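Local coordinates for acetyl-CoA acetyltransferase (Bacillus anthracis, PDB 3SS6), which probably catalyses the reversible thiolase condensation of two acetyl-CoA molecules to acetoacetyl-CoA and free coenzyme A, at residues K25-T28 with P29-A33; V118-M121 with S122-P125; T68-T71 with A72-A76; L37-A40 with V41-G44. All blocks are in the same frame, centred on the assembly; numbering follows the deposited sequence.

Contact 1 (K25-T28 with P29-A33); sequences KNVT and PVELA. With SO4 (sulfate ion), chain J.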
ATOM      1  N   LYS A  25      16.120  10.868 -10.649  1.00 15.15           N
ATOM      2  CA  LYS A  25      15.032   9.959 -10.302  1.00 14.43           C
ATOM      3  C   LYS A  25      15.234   9.232  -8.982  1.00 15.94           C
ATOM      4  O   LYS A  25      14.313   9.142  -8.171  1.00 20.29           O
ATOM      5  CB  LYS A  25      14.870   8.912 -11.413  1.00 14.65           C
ATOM      6  CG  LYS A  25      13.729   7.934 -11.206  1.00 17.75           C
ATOM      7  CD  LYS A  25      13.765   6.925 -12.353  1.00 25.72           C
ATOM      8  CE  LYS A  25      12.399   6.382 -12.694  1.00 33.73           C
ATOM      9  NZ  LYS A  25      12.482   5.470 -13.872  1.00 36.41           N
ATOM     10  N   ASN A  26      16.440   8.701  -8.797  1.00 17.83           N
ATOM     11  CA  ASN A  26      16.747   7.823  -7.675  1.00 23.64           C
ATOM     12  C   ASN A  26      17.611   8.494  -6.631  1.00 26.10           C
ATOM     13  O   ASN A  26      18.441   7.836  -5.996  1.00 31.89           O
ATOM     14  CB  ASN A  26      17.494   6.594  -8.184  1.00 27.43           C
ATOM     15  CG  ASN A  26      16.659   5.769  -9.129  1.00 29.21           C
ATOM     16  OD1 ASN A  26      15.473   5.566  -8.892  1.00 28.78           O
ATOM     17  ND2 ASN A  26      17.269   5.306 -10.214  1.00 32.14           N
ATOM     18  N   VAL A  27      17.440   9.798  -6.466  1.00 14.61           N
ATOM     19  CA  VAL A  27      18.221  10.524  -5.474  1.00 12.40           C
ATOM     20  C   VAL A  27      17.270  11.087  -4.422  1.00 13.43           C
ATOM     21  O   VAL A  27      16.236  11.663  -4.783  1.00 14.75           O
ATOM     22  CB  VAL A  27      19.023  11.656  -6.133  1.00 15.07           C
ATOM     23  CG1 VAL A  27      19.826  12.431  -5.111  1.00 17.24           C
ATOM     24  CG2 VAL A  27      19.961  11.074  -7.208  1.00 17.80           C
ATOM     25  N   THR A  28      17.617  10.929  -3.140  1.00 13.30           N
ATOM     26  CA  THR A  28      16.794  11.484  -2.063  1.00 12.60           C
ATOM     27  C   THR A  28      17.160  12.947  -1.802  1.00 12.87           C
ATOM     28  O   THR A  28      18.190  13.432  -2.284  1.00 12.30           O
ATOM     29  CB  THR A  28      16.956  10.717  -0.727  1.00 13.72           C
ATOM     30  OG1 THR A  28      18.237  11.005  -0.148  1.00 14.48           O
ATOM     31  CG2 THR A  28      16.796   9.214  -0.929  1.00 16.91           C
ATOM     32  N   PRO A  29      16.317  13.661  -1.036  1.00 11.25           N
ATOM     33  CA  PRO A  29      16.661  15.069  -0.795  1.00 11.44           C
ATOM     34  C   PRO A  29      17.996  15.237  -0.076  1.00 11.97           C
ATOM     35  O   PRO A  29      18.754  16.147  -0.419  1.00 11.82           O
ATOM     36  CB  PRO A  29      15.495  15.573   0.078  1.00 11.27           C
ATOM     37  CG  PRO A  29      14.326  14.705  -0.314  1.00 12.73           C
ATOM     38  CD  PRO A  29      14.970  13.323  -0.534  1.00 12.44           C
ATOM     39  N   VAL A  30      18.281  14.405   0.918  1.00 11.45           N
ATOM     40  CA  VAL A  30      19.576  14.499   1.598  1.00 10.88           C
ATOM     41  C   VAL A  30      20.720  14.243   0.622  1.00 12.99           C
ATOM     42  O   VAL A  30      21.696  14.987   0.601  1.00 13.16           O
ATOM     43  CB  VAL A  30      19.662  13.549   2.815  1.00 12.21           C
ATOM     44  CG1 VAL A  30      21.118  13.395   3.294  1.00 13.26           C
ATOM     45  CG2 VAL A  30      18.769  14.071   3.947  1.00 13.67           C
ATOM     46  N   GLU A  31      20.575  13.226  -0.223  1.00 13.79           N
ATOM     47  CA  GLU A  31      21.628  12.907  -1.185  1.00 12.60           C
ATOM     48  C   GLU A  31      21.882  14.052  -2.152  1.00 14.30           C
ATOM     49  O   GLU A  31      23.021  14.291  -2.562  1.00 14.52           O
ATOM     50  CB  GLU A  31      21.277  11.632  -1.947  1.00 15.88           C
ATOM     51  CG  GLU A  31      21.291  10.412  -1.044  1.00 15.54           C
ATOM     52  CD  GLU A  31      20.757   9.174  -1.723  1.00 21.29           C
ATOM     53  OE1 GLU A  31      20.061   9.303  -2.746  1.00 15.90           O
ATOM     54  OE2 GLU A  31      21.020   8.063  -1.218  1.00 25.22           O
ATOM     55  N   LEU A  32      20.816  14.771  -2.484  1.00 11.28           N
ATOM     56  CA  LEU A  32      20.889  15.835  -3.481  1.00 11.81           C
ATOM     57  C   LEU A  32      21.484  17.098  -2.855  1.00 11.33           C
ATOM     58  O   LEU A  32      22.163  17.875  -3.519  1.00 12.69           O
ATOM     59  CB  LEU A  32      19.490  16.103  -4.046  1.00 13.50           C
ATOM     60  CG  LEU A  32      19.340  17.167  -5.141  1.00 14.01           C
ATOM     61  CD1 LEU A  32      20.396  16.965  -6.238  1.00 17.08           C
ATOM     62  CD2 LEU A  32      17.918  17.094  -5.726  1.00 11.43           C
ATOM     63  N   ALA A  33      21.243  17.278  -1.558  1.00 12.33           N
ATOM     64  CA  ALA A  33      21.784  18.445  -0.847  1.00 12.43           C
ATOM     65  C   ALA A  33      23.264  18.300  -0.555  1.00 14.21           C
ATOM     66  O   ALA A  33      24.005  19.273  -0.643  1.00 12.30           O
ATOM     67  CB  ALA A  33      21.022  18.692   0.455  1.00 14.78           C
TER
HETATM   68  S   SO4 J 394      15.106   2.570 -12.368  0.50106.95           S
HETATM   69  O1  SO4 J 394      15.709   1.406 -11.725  0.50107.02           O
HETATM   70  O2  SO4 J 394      16.064   3.673 -12.382  0.50106.42           O
HETATM   71  O3  SO4 J 394      14.738   2.223 -13.737  0.50108.01           O
HETATM   72  O4  SO4 J 394      13.906   2.969 -11.634  0.50106.88           O
HETATM   73  O   HOH W   1      18.604   6.873  -3.373  1.00 26.96           O

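Contact 2 (V118-M121 with S122-P125); sequences VEAM and SSSP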
ATOM      1  N   VAL A 118      16.007  22.387  -1.081  1.00 11.65           N
ATOM      2  CA  VAL A 118      16.121  21.156  -1.847  1.00 11.56           C
ATOM      3  C   VAL A 118      14.729  20.594  -2.104  1.00 12.46           C
ATOM      4  O   VAL A 118      13.805  20.774  -1.298  1.00 11.75           O
ATOM      5  CB  VAL A 118      16.999  20.109  -1.110  1.00 10.89           C
ATOM      6  CG1 VAL A 118      16.402  19.781   0.265  1.00 12.75           C
ATOM      7  CG2 VAL A 118      17.145  18.809  -1.949  1.00 11.65           C
ATOM      8  N   GLU A 119      14.571  19.932  -3.245  1.00 11.18           N
ATOM      9  CA  GLU A 119      13.382  19.124  -3.484  1.00 10.59           C
ATOM     10  C   GLU A 119      13.773  17.992  -4.390  1.00 11.89           C
ATOM     11  O   GLU A 119      14.428  18.205  -5.423  1.00 13.03           O
ATOM     12  CB  GLU A 119      12.248  19.928  -4.143  1.00 10.29           C
ATOM     13  CG  GLU A 119      10.840  19.338  -3.848  1.00 10.49           C
ATOM     14  CD  GLU A 119      10.420  19.605  -2.393  1.00 11.75           C
ATOM     15  OE1 GLU A 119      10.451  20.778  -1.965  1.00 12.41           O
ATOM     16  OE2 GLU A 119      10.096  18.645  -1.668  1.00 12.27           O
ATOM     17  N   ALA A 120      13.384  16.788  -3.991  1.00 11.46           N
ATOM     18  CA  ALA A 120      13.572  15.596  -4.805  1.00 10.92           C
ATOM     19  C   ALA A 120      12.168  15.084  -5.082  1.00 10.74           C
ATOM     20  O   ALA A 120      11.643  14.224  -4.364  1.00 12.49           O
ATOM     21  CB  ALA A 120      14.401  14.558  -4.059  1.00 13.58           C
ATOM     22  N   MET A 121      11.534  15.648  -6.103  1.00 10.56           N
ATOM     23  CA  MET A 121      10.136  15.320  -6.361  1.00 12.60           C
ATOM     24  C   MET A 121      10.026  13.907  -6.933  1.00 14.00           C
ATOM     25  O   MET A 121       9.121  13.171  -6.566  1.00 14.13           O
ATOM     26  CB  MET A 121       9.489  16.378  -7.262  1.00 12.82           C
ATOM     27  CG  MET A 121       9.549  17.761  -6.611  1.00 11.60           C
ATOM     28  SD  MET A 121       8.776  19.125  -7.517  1.00 14.22           S
ATOM     29  CE  MET A 121       7.032  18.843  -7.133  1.00 15.11           C
ATOM     30  N   SER A 122      10.970  13.529  -7.800  1.00 11.44           N
ATOM     31  CA  SER A 122      10.942  12.225  -8.460  1.00 12.51           C
ATOM     32  C   SER A 122      10.952  11.055  -7.480  1.00 13.60           C
ATOM     33  O   SER A 122      10.377  10.003  -7.761  1.00 15.91           O
ATOM     34  CB  SER A 122      12.124  12.065  -9.418  1.00 13.33           C
ATOM     35  OG  SER A 122      12.117  13.028 -10.464  1.00 13.32           O
ATOM     36  N   SER A 123      11.639  11.214  -6.351  1.00 13.86           N
ATOM     37  CA  SER A 123      11.780  10.111  -5.385  1.00 12.98           C
ATOM     38  C   SER A 123      10.781  10.208  -4.230  1.00 13.31           C
ATOM     39  O   SER A 123      10.832   9.425  -3.262  1.00 15.30           O
ATOM     40  CB  SER A 123      13.219  10.065  -4.849  1.00 15.29           C
ATOM     41  OG  SER A 123      13.546  11.294  -4.210  1.00 14.00           O
ATOM     42  N   SER A 124       9.861  11.163  -4.316  1.00 12.31           N
ATOM     43  CA  SER A 124       8.887  11.352  -3.242  1.00 11.70           C
ATOM     44  C   SER A 124       7.937  10.160  -3.145  1.00 13.24           C
ATOM     45  O   SER A 124       7.561   9.577  -4.164  1.00 14.07           O
ATOM     46  CB  SER A 124       8.105  12.655  -3.449  1.00 14.83           C
ATOM     47  OG  SER A 124       8.967  13.767  -3.263  1.00 16.23           O
ATOM     48  N   PRO A 125       7.552   9.792  -1.911  1.00 14.04           N
ATOM     49  CA  PRO A 125       6.763   8.575  -1.684  1.00 11.58           C
ATOM     50  C   PRO A 125       5.273   8.721  -1.958  1.00 13.30           C
ATOM     51  O   PRO A 125       4.781   9.818  -2.281  1.00 14.28           O
ATOM     52  CB  PRO A 125       6.984   8.304  -0.192  1.00 14.27           C
ATOM     53  CG  PRO A 125       7.104   9.663   0.398  1.00 16.73           C
ATOM     54  CD  PRO A 125       7.893  10.465  -0.644  1.00 14.58           C
TER

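Contact 3 (T68-T71 with A72-A76); sequences TART and AALAA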
ATOM      1  N   THR A  68      15.798  17.360   7.423  1.00 11.79           N
ATOM      2  CA  THR A  68      16.650  17.262   6.281  1.00 11.97           C
ATOM      3  C   THR A  68      17.964  17.995   6.405  1.00 12.91           C
ATOM      4  O   THR A  68      18.961  17.516   5.988  1.00 11.28           O
ATOM      5  CB  THR A  68      15.953  17.872   5.033  1.00 10.97           C
ATOM      6  OG1 THR A  68      14.604  17.485   4.992  1.00 13.18           O
ATOM      7  CG2 THR A  68      16.665  17.501   3.729  1.00 13.45           C
ATOM      8  N   ALA A  69      17.905  19.166   7.006  1.00 11.24           N
ATOM      9  CA  ALA A  69      19.098  20.006   7.160  1.00 12.01           C
ATOM     10  C   ALA A  69      20.178  19.361   8.039  1.00 13.12           C
ATOM     11  O   ALA A  69      21.347  19.286   7.654  1.00 12.15           O
ATOM     12  CB  ALA A  69      18.697  21.365   7.725  1.00 12.23           C
ATOM     13  N   ARG A  70      19.787  18.894   9.221  1.00 12.13           N
ATOM     14  CA  ARG A  70      20.746  18.271  10.125  1.00 11.57           C
ATOM     15  C   ARG A  70      21.260  16.984   9.511  1.00 11.16           C
ATOM     16  O   ARG A  70      22.456  16.681   9.588  1.00 12.18           O
ATOM     17  CB  ARG A  70      20.103  17.989  11.488  1.00 12.64           C
ATOM     18  CG  ARG A  70      20.925  17.069  12.391  1.00 12.93           C
ATOM     19  CD  ARG A  70      22.289  17.655  12.767  1.00 14.32           C
ATOM     20  NE  ARG A  70      22.860  16.872  13.869  1.00 14.12           N
ATOM     21  CZ  ARG A  70      23.996  17.161  14.499  1.00 16.33           C
ATOM     22  NH1 ARG A  70      24.699  18.233  14.152  1.00 17.35           N
ATOM     23  NH2 ARG A  70      24.421  16.381  15.492  1.00 17.92           N
ATOM     24  N   THR A  71      20.353  16.221   8.904  1.00 11.26           N
ATOM     25  CA  THR A  71      20.745  14.954   8.314  1.00 13.10           C
ATOM     26  C   THR A  71      21.740  15.190   7.172  1.00 14.52           C
ATOM     27  O   THR A  71      22.736  14.489   7.067  1.00 13.83           O
ATOM     28  CB  THR A  71      19.529  14.144   7.849  1.00 12.45           C
ATOM     29  OG1 THR A  71      18.660  13.903   8.967  1.00 14.60           O
ATOM     30  CG2 THR A  71      19.967  12.802   7.276  1.00 12.83           C
ATOM     31  N   ALA A  72      21.483  16.187   6.332  1.00 13.33           N
ATOM     32  CA  ALA A  72      22.390  16.460   5.215  1.00 12.63           C
ATOM     33  C   ALA A  72      23.737  16.988   5.715  1.00 14.16           C
ATOM     34  O   ALA A  72      24.790  16.671   5.148  1.00 14.40           O
ATOM     35  CB  ALA A  72      21.752  17.442   4.231  1.00 11.13           C
ATOM     36  N   ALA A  73      23.714  17.788   6.779  1.00 12.83           N
ATOM     37  CA  ALA A  73      24.969  18.284   7.349  1.00 13.61           C
ATOM     38  C   ALA A  73      25.854  17.109   7.782  1.00 15.00           C
ATOM     39  O   ALA A  73      27.060  17.061   7.480  1.00 14.29           O
ATOM     40  CB  ALA A  73      24.688  19.212   8.540  1.00 13.28           C
ATOM     41  N   LEU A  74      25.252  16.161   8.494  1.00 14.57           N
ATOM     42  CA  LEU A  74      25.997  14.992   8.955  1.00 16.91           C
ATOM     43  C   LEU A  74      26.418  14.110   7.786  1.00 17.00           C
ATOM     44  O   LEU A  74      27.541  13.610   7.760  1.00 14.76           O
ATOM     45  CB  LEU A  74      25.162  14.169   9.935  1.00 15.14           C
ATOM     46  CG  LEU A  74      24.875  14.790  11.300  1.00 15.72           C
ATOM     47  CD1 LEU A  74      23.834  13.944  12.029  1.00 14.92           C
ATOM     48  CD2 LEU A  74      26.150  14.926  12.125  1.00 17.66           C
ATOM     49  N   ALA A  75      25.521  13.911   6.826  1.00 14.21           N
ATOM     50  CA  ALA A  75      25.847  13.070   5.675  1.00 15.20           C
ATOM     51  C   ALA A  75      26.961  13.682   4.814  1.00 16.17           C
ATOM     52  O   ALA A  75      27.710  12.960   4.136  1.00 16.93           O
ATOM     53  CB  ALA A  75      24.610  12.785   4.837  1.00 13.68           C
ATOM     54  N   ALA A  76      27.074  15.007   4.852  1.00 13.65           N
ATOM     55  CA  ALA A  76      28.123  15.727   4.134  1.00 15.40           C
ATOM     56  C   ALA A  76      29.472  15.639   4.836  1.00 15.61           C
ATOM     57  O   ALA A  76      30.481  16.122   4.316  1.00 18.14           O
ATOM     58  CB  ALA A  76      27.728  17.188   3.948  1.00 15.88           C
TER

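Contact 4 (L37-A40 with V41-G44); sequences LQEA and VKRG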
ATOM      1  N   LEU A  37      26.040  21.319  -0.523  1.00 13.39           N
ATOM      2  CA  LEU A  37      26.531  21.805   0.762  1.00 13.06           C
ATOM      3  C   LEU A  37      28.055  21.779   0.789  1.00 14.85           C
ATOM      4  O   LEU A  37      28.701  22.740   1.207  1.00 14.76           O
ATOM      5  CB  LEU A  37      26.025  20.917   1.895  1.00 13.36           C
ATOM      6  CG  LEU A  37      24.543  21.057   2.225  1.00 14.42           C
ATOM      7  CD1 LEU A  37      24.136  19.983   3.227  1.00 17.20           C
ATOM      8  CD2 LEU A  37      24.231  22.456   2.770  1.00 14.35           C
ATOM      9  N   GLN A  38      28.627  20.659   0.356  1.00 13.79           N
ATOM     10  CA  GLN A  38      30.084  20.510   0.373  1.00 13.85           C
ATOM     11  C   GLN A  38      30.805  21.551  -0.479  1.00 13.90           C
ATOM     12  O   GLN A  38      31.777  22.169  -0.027  1.00 16.03           O
ATOM     13  CB  GLN A  38      30.482  19.095  -0.051  1.00 15.68           C
ATOM     14  CG  GLN A  38      30.057  18.042   0.968  1.00 16.53           C
ATOM     15  CD  GLN A  38      30.232  16.620   0.460  1.00 20.01           C
ATOM     16  OE1 GLN A  38      30.136  16.363  -0.738  1.00 19.82           O
ATOM     17  NE2 GLN A  38      30.488  15.688   1.374  1.00 19.61           N
ATOM     18  N   GLU A  39      30.317  21.759  -1.698  1.00 13.59           N
ATOM     19  CA  GLU A  39      30.961  22.712  -2.599  1.00 14.73           C
ATOM     20  C   GLU A  39      30.754  24.139  -2.106  1.00 14.88           C
ATOM     21  O   GLU A  39      31.656  24.965  -2.202  1.00 15.65           O
ATOM     22  CB  GLU A  39      30.449  22.543  -4.034  1.00 15.45           C
ATOM     23  CG  GLU A  39      31.094  23.509  -5.042  1.00 19.75           C
ATOM     24  CD  GLU A  39      32.598  23.291  -5.234  1.00 21.88           C
ATOM     25  OE1 GLU A  39      33.120  22.200  -4.911  1.00 22.67           O
ATOM     26  OE2 GLU A  39      33.258  24.233  -5.730  1.00 23.93           O
ATOM     27  N   ALA A  40      29.570  24.429  -1.566  1.00 14.13           N
ATOM     28  CA  ALA A  40      29.326  25.770  -1.048  1.00 14.05           C
ATOM     29  C   ALA A  40      30.341  26.140   0.019  1.00 15.17           C
ATOM     30  O   ALA A  40      30.917  27.235  -0.004  1.00 16.36           O
ATOM     31  CB  ALA A  40      27.901  25.895  -0.492  1.00 12.31           C
ATOM     32  N   VAL A  41      30.544  25.235   0.972  1.00 14.03           N
ATOM     33  CA  VAL A  41      31.461  25.517   2.064  1.00 15.68           C
ATOM     34  C   VAL A  41      32.887  25.686   1.520  1.00 18.38           C
ATOM     35  O   VAL A  41      33.624  26.586   1.940  1.00 18.12           O
ATOM     36  CB  VAL A  41      31.354  24.427   3.156  1.00 16.02           C
ATOM     37  CG1 VAL A  41      32.512  24.516   4.140  1.00 19.91           C
ATOM     38  CG2 VAL A  41      30.010  24.537   3.880  1.00 14.77           C
ATOM     39  N   LYS A  42      33.258  24.845   0.560  1.00 18.04           N
ATOM     40  CA  LYS A  42      34.583  24.932  -0.062  1.00 20.72           C
ATOM     41  C   LYS A  42      34.828  26.290  -0.697  1.00 21.95           C
ATOM     42  O   LYS A  42      35.938  26.813  -0.644  1.00 22.25           O
ATOM     43  CB  LYS A  42      34.769  23.838  -1.114  1.00 22.56           C
ATOM     44  CG  LYS A  42      35.038  22.462  -0.529  1.00 29.77           C
ATOM     45  CD  LYS A  42      35.025  21.383  -1.608  1.00 35.81           C
ATOM     46  CE  LYS A  42      35.048  19.993  -0.986  1.00 38.70           C
ATOM     47  NZ  LYS A  42      34.803  18.929  -1.999  1.00 42.20           N
ATOM     48  N   ARG A  43      33.793  26.861  -1.300  1.00 16.30           N
ATOM     49  CA  ARG A  43      33.918  28.166  -1.932  1.00 19.71           C
ATOM     50  C   ARG A  43      33.719  29.342  -0.995  1.00 21.26           C
ATOM     51  O   ARG A  43      34.124  30.462  -1.310  1.00 22.69           O
ATOM     52  CB  ARG A  43      32.891  28.310  -3.035  1.00 18.04           C
ATOM     53  CG  ARG A  43      33.002  27.290  -4.116  1.00 20.14           C
ATOM     54  CD  ARG A  43      32.001  27.651  -5.177  1.00 19.97           C
ATOM     55  NE  ARG A  43      32.018  26.735  -6.300  1.00 20.64           N
ATOM     56  CZ  ARG A  43      31.509  27.032  -7.489  1.00 23.37           C
ATOM     57  NH1 ARG A  43      30.952  28.225  -7.694  1.00 22.11           N
ATOM     58  NH2 ARG A  43      31.565  26.144  -8.467  1.00 25.46           N
ATOM     59  N   GLY A  44      33.085  29.087   0.144  1.00 18.90           N
ATOM     60  CA  GLY A  44      32.556  30.147   0.983  1.00 17.66           C
ATOM     61  C   GLY A  44      33.527  30.770   1.964  1.00 19.21           C
ATOM     62  O   GLY A  44      33.156  31.680   2.692  1.00 18.42           O
TER
HETATM   63  O   HOH W   2      33.000  19.883  -3.732  1.00 27.08           O

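Contact 1 (K25-T28 with P29-A33)
Thr28 and Glu31 bind each other reciprocally where the loop 25-28 runs into helix 29-43. The backbone N of Thr28 donates to Glu31 OE1 at 3.0 Å in a nearly straight bond (171°), meeting the oxygen from above the carboxylate plane. In return Glu31 N donates to Thr28 OG1 over 3.2 Å. With chi1 at 72°, OG1 lies between the backbone N and the carbonyl carbon of Thr28, turned to the first turn of the helix. This is a capping box with Thr28 as N-cap, in which side-chain acceptors meet N-H groups at the helix start. Glu65 also hydrogen-bonds Thr28 OG1 and takes the N-H of Val30. Leu32 N completes the turn on Thr28 O at 3.0 Å. Water 1 donates to both Asn26 O and Glu31 OE1, so this carboxylate oxygen receives two hydrogen bonds. Apolar contact comes from Val27, whose CG1 branch lies 3.6 Å from Glu31 CB and 3.8 Å from Leu32 CB. Farther out, Asn26 ND2 donates to Glu208 and, at 3.0 Å, to O2 of a sulfate ion probably from the crystallisation liquor. Lys25 makes a cation-pi contact with Trp133 of the second subunit.

Contact 2 (V118-M121 with S122-P125)
Ser124 folds its hydroxymethyl group back over the end of strand 112-120, with CB 3.3 Å from Met121 O and OG donating to Ala120 O at 2.9 Å. The torsion that sets OG anti to its own carbonyl carbon (chi1 -68°) brings the hydroxyl to that acceptor, which it meets 27° off the carbonyl plane. Ser124 N donates to Met121 O at 3.1 Å, well above the plane of that carbonyl, and closes a type I beta turn from Met121 to Ser124. One serine therefore binds two successive carbonyls. Ser123, inside the turn, sets OG 3.4 Å from Ala120 CB; its hydroxyl is bonded to Val27 O of the loop before helix 29-43. Ser122 OG is bonded to Asp253 and to Gly21 N, and Met121 packs on Val146 and Ile352. The turn leads from the central sheet of the thiolase fold towards the subunit interface, where Ser122 O accepts from Trp133 and Ser124 O from Arg132 of the second subunit. With the three hydroxyls all engaged within the chain and two turn carbonyls bonded by the partner, hydrogen bonds probably do much to fix the backbone as it leaves the strand.

Contact 3 (T68-T71 with A72-A76)
Thr68 O accepts from Ala72 N at 2.9 Å, and the same four-residue step repeats from Ala69 O to Ala73 N, from Arg70 O to Leu74 N and from Thr71 O to Ala75 N. These bonds are the regular pattern of the short alpha-helix 68-75. The contact between longer side chains is that of Arg70 with Leu74, one helical turn apart. Arg70 sends CG away from its backbone N (chi1 167°) and then bends at chi2 (62°), which carries the guanidinium along the helix until it lies over the leucine. Leu74 CD2 sits 3.9 Å above the guanidinium plane, over its centre, while the other branch, CD1, approaches NE of Arg70 at 3.6 Å. Leucine thus covers a face with hydrocarbon and leaves the N-H groups, which point outward in the plane, to polar partners: NE donates to Gly383 O of the second subunit, and NH1 to the carbonyls of Asp80 and Val82. NE and NH1 of this buried group are thus met by backbone oxygens while a face packs on an aliphatic chain. Thr71 turns OG1 back to Ala66 O and Asn67 O, just before the helix, and Thr68 OG1 is bonded to His58. Helix 68-75 connects strands 53-57 and 83-88 in a beta-alpha-beta unit; Ala69 and Ala73 rest on Val54 of the first strand, Thr71, Ala72 and Ala75 pack against helix 29-43, and Pro287 of the second subunit touches Leu74.

Contact 4 (L37-A40 with V41-G44)
Glu39 and Arg43 form a salt bridge one turn apart near the C-terminal end of helix 29-43, with Glu39 OE2 2.9 Å from Arg43 NE. The bond is nearly straight (173°) and uses the anti lone pair of OE2. This oxygen lies in the guanidinium plane, at its edge; the carboxylate itself stands almost perpendicular, at 89° to that plane. Glu39 reaches the arginine by a bend at chi2 (65°), whereas Arg43 runs extended from CG to NE. Arg43 NH1 donates to Asp199 O. A bound potassium ion is modelled about 3 Å from the arginine side chain. On the looser side, Lys42 is exposed and crosses Glu39 at about a right angle. Their charged atoms do not touch: water 2 donates to Glu39 OE1 at 2.6 Å and accepts from Lys42 NZ at 2.7 Å. The buried side is closer-knit, with Val41 CG2 packed 3.5 Å from Leu37 O, the carbonyl that also accepts from Val41 N at 3.1 Å. Gly44 N donates to Val41 O as the chain leaves the helix. Within the fold, Leu37, Ala40 and Val41 press on the central sheet: Leu37 and Val41 meet Val114 of strand 112-120, Ala40 meets Val257 and Val259 of strand 252-262, and Arg43 leans on Val13 of strand 7-19.

Overall arrangement
Helix 29-43 links the set: contact 1 caps its start and contact 4 lies near its other end, their centres about 18 Å apart. Contact 2 adjoins the cap, with centres about 7 Å apart, and Lys25 O packs on Ser123 CB at 3.6 Å. Contact 3 packs alongside the same helix; Val30 CG2 meets Thr71 CG2 at 3.8 Å, and farther on Ala76 O lies 3.0 Å from Gln38 NE2, a probable hydrogen bond. Contacts 2 and 4 do not touch. Contacts 1, 2 and 3 reach the second subunit; no other chain of the assembly touches contact 4, which has a potassium ion beside it. All four belong to the N-terminal thiolase domain, which also carries the oxidised Cys91, probably the family's nucleophile.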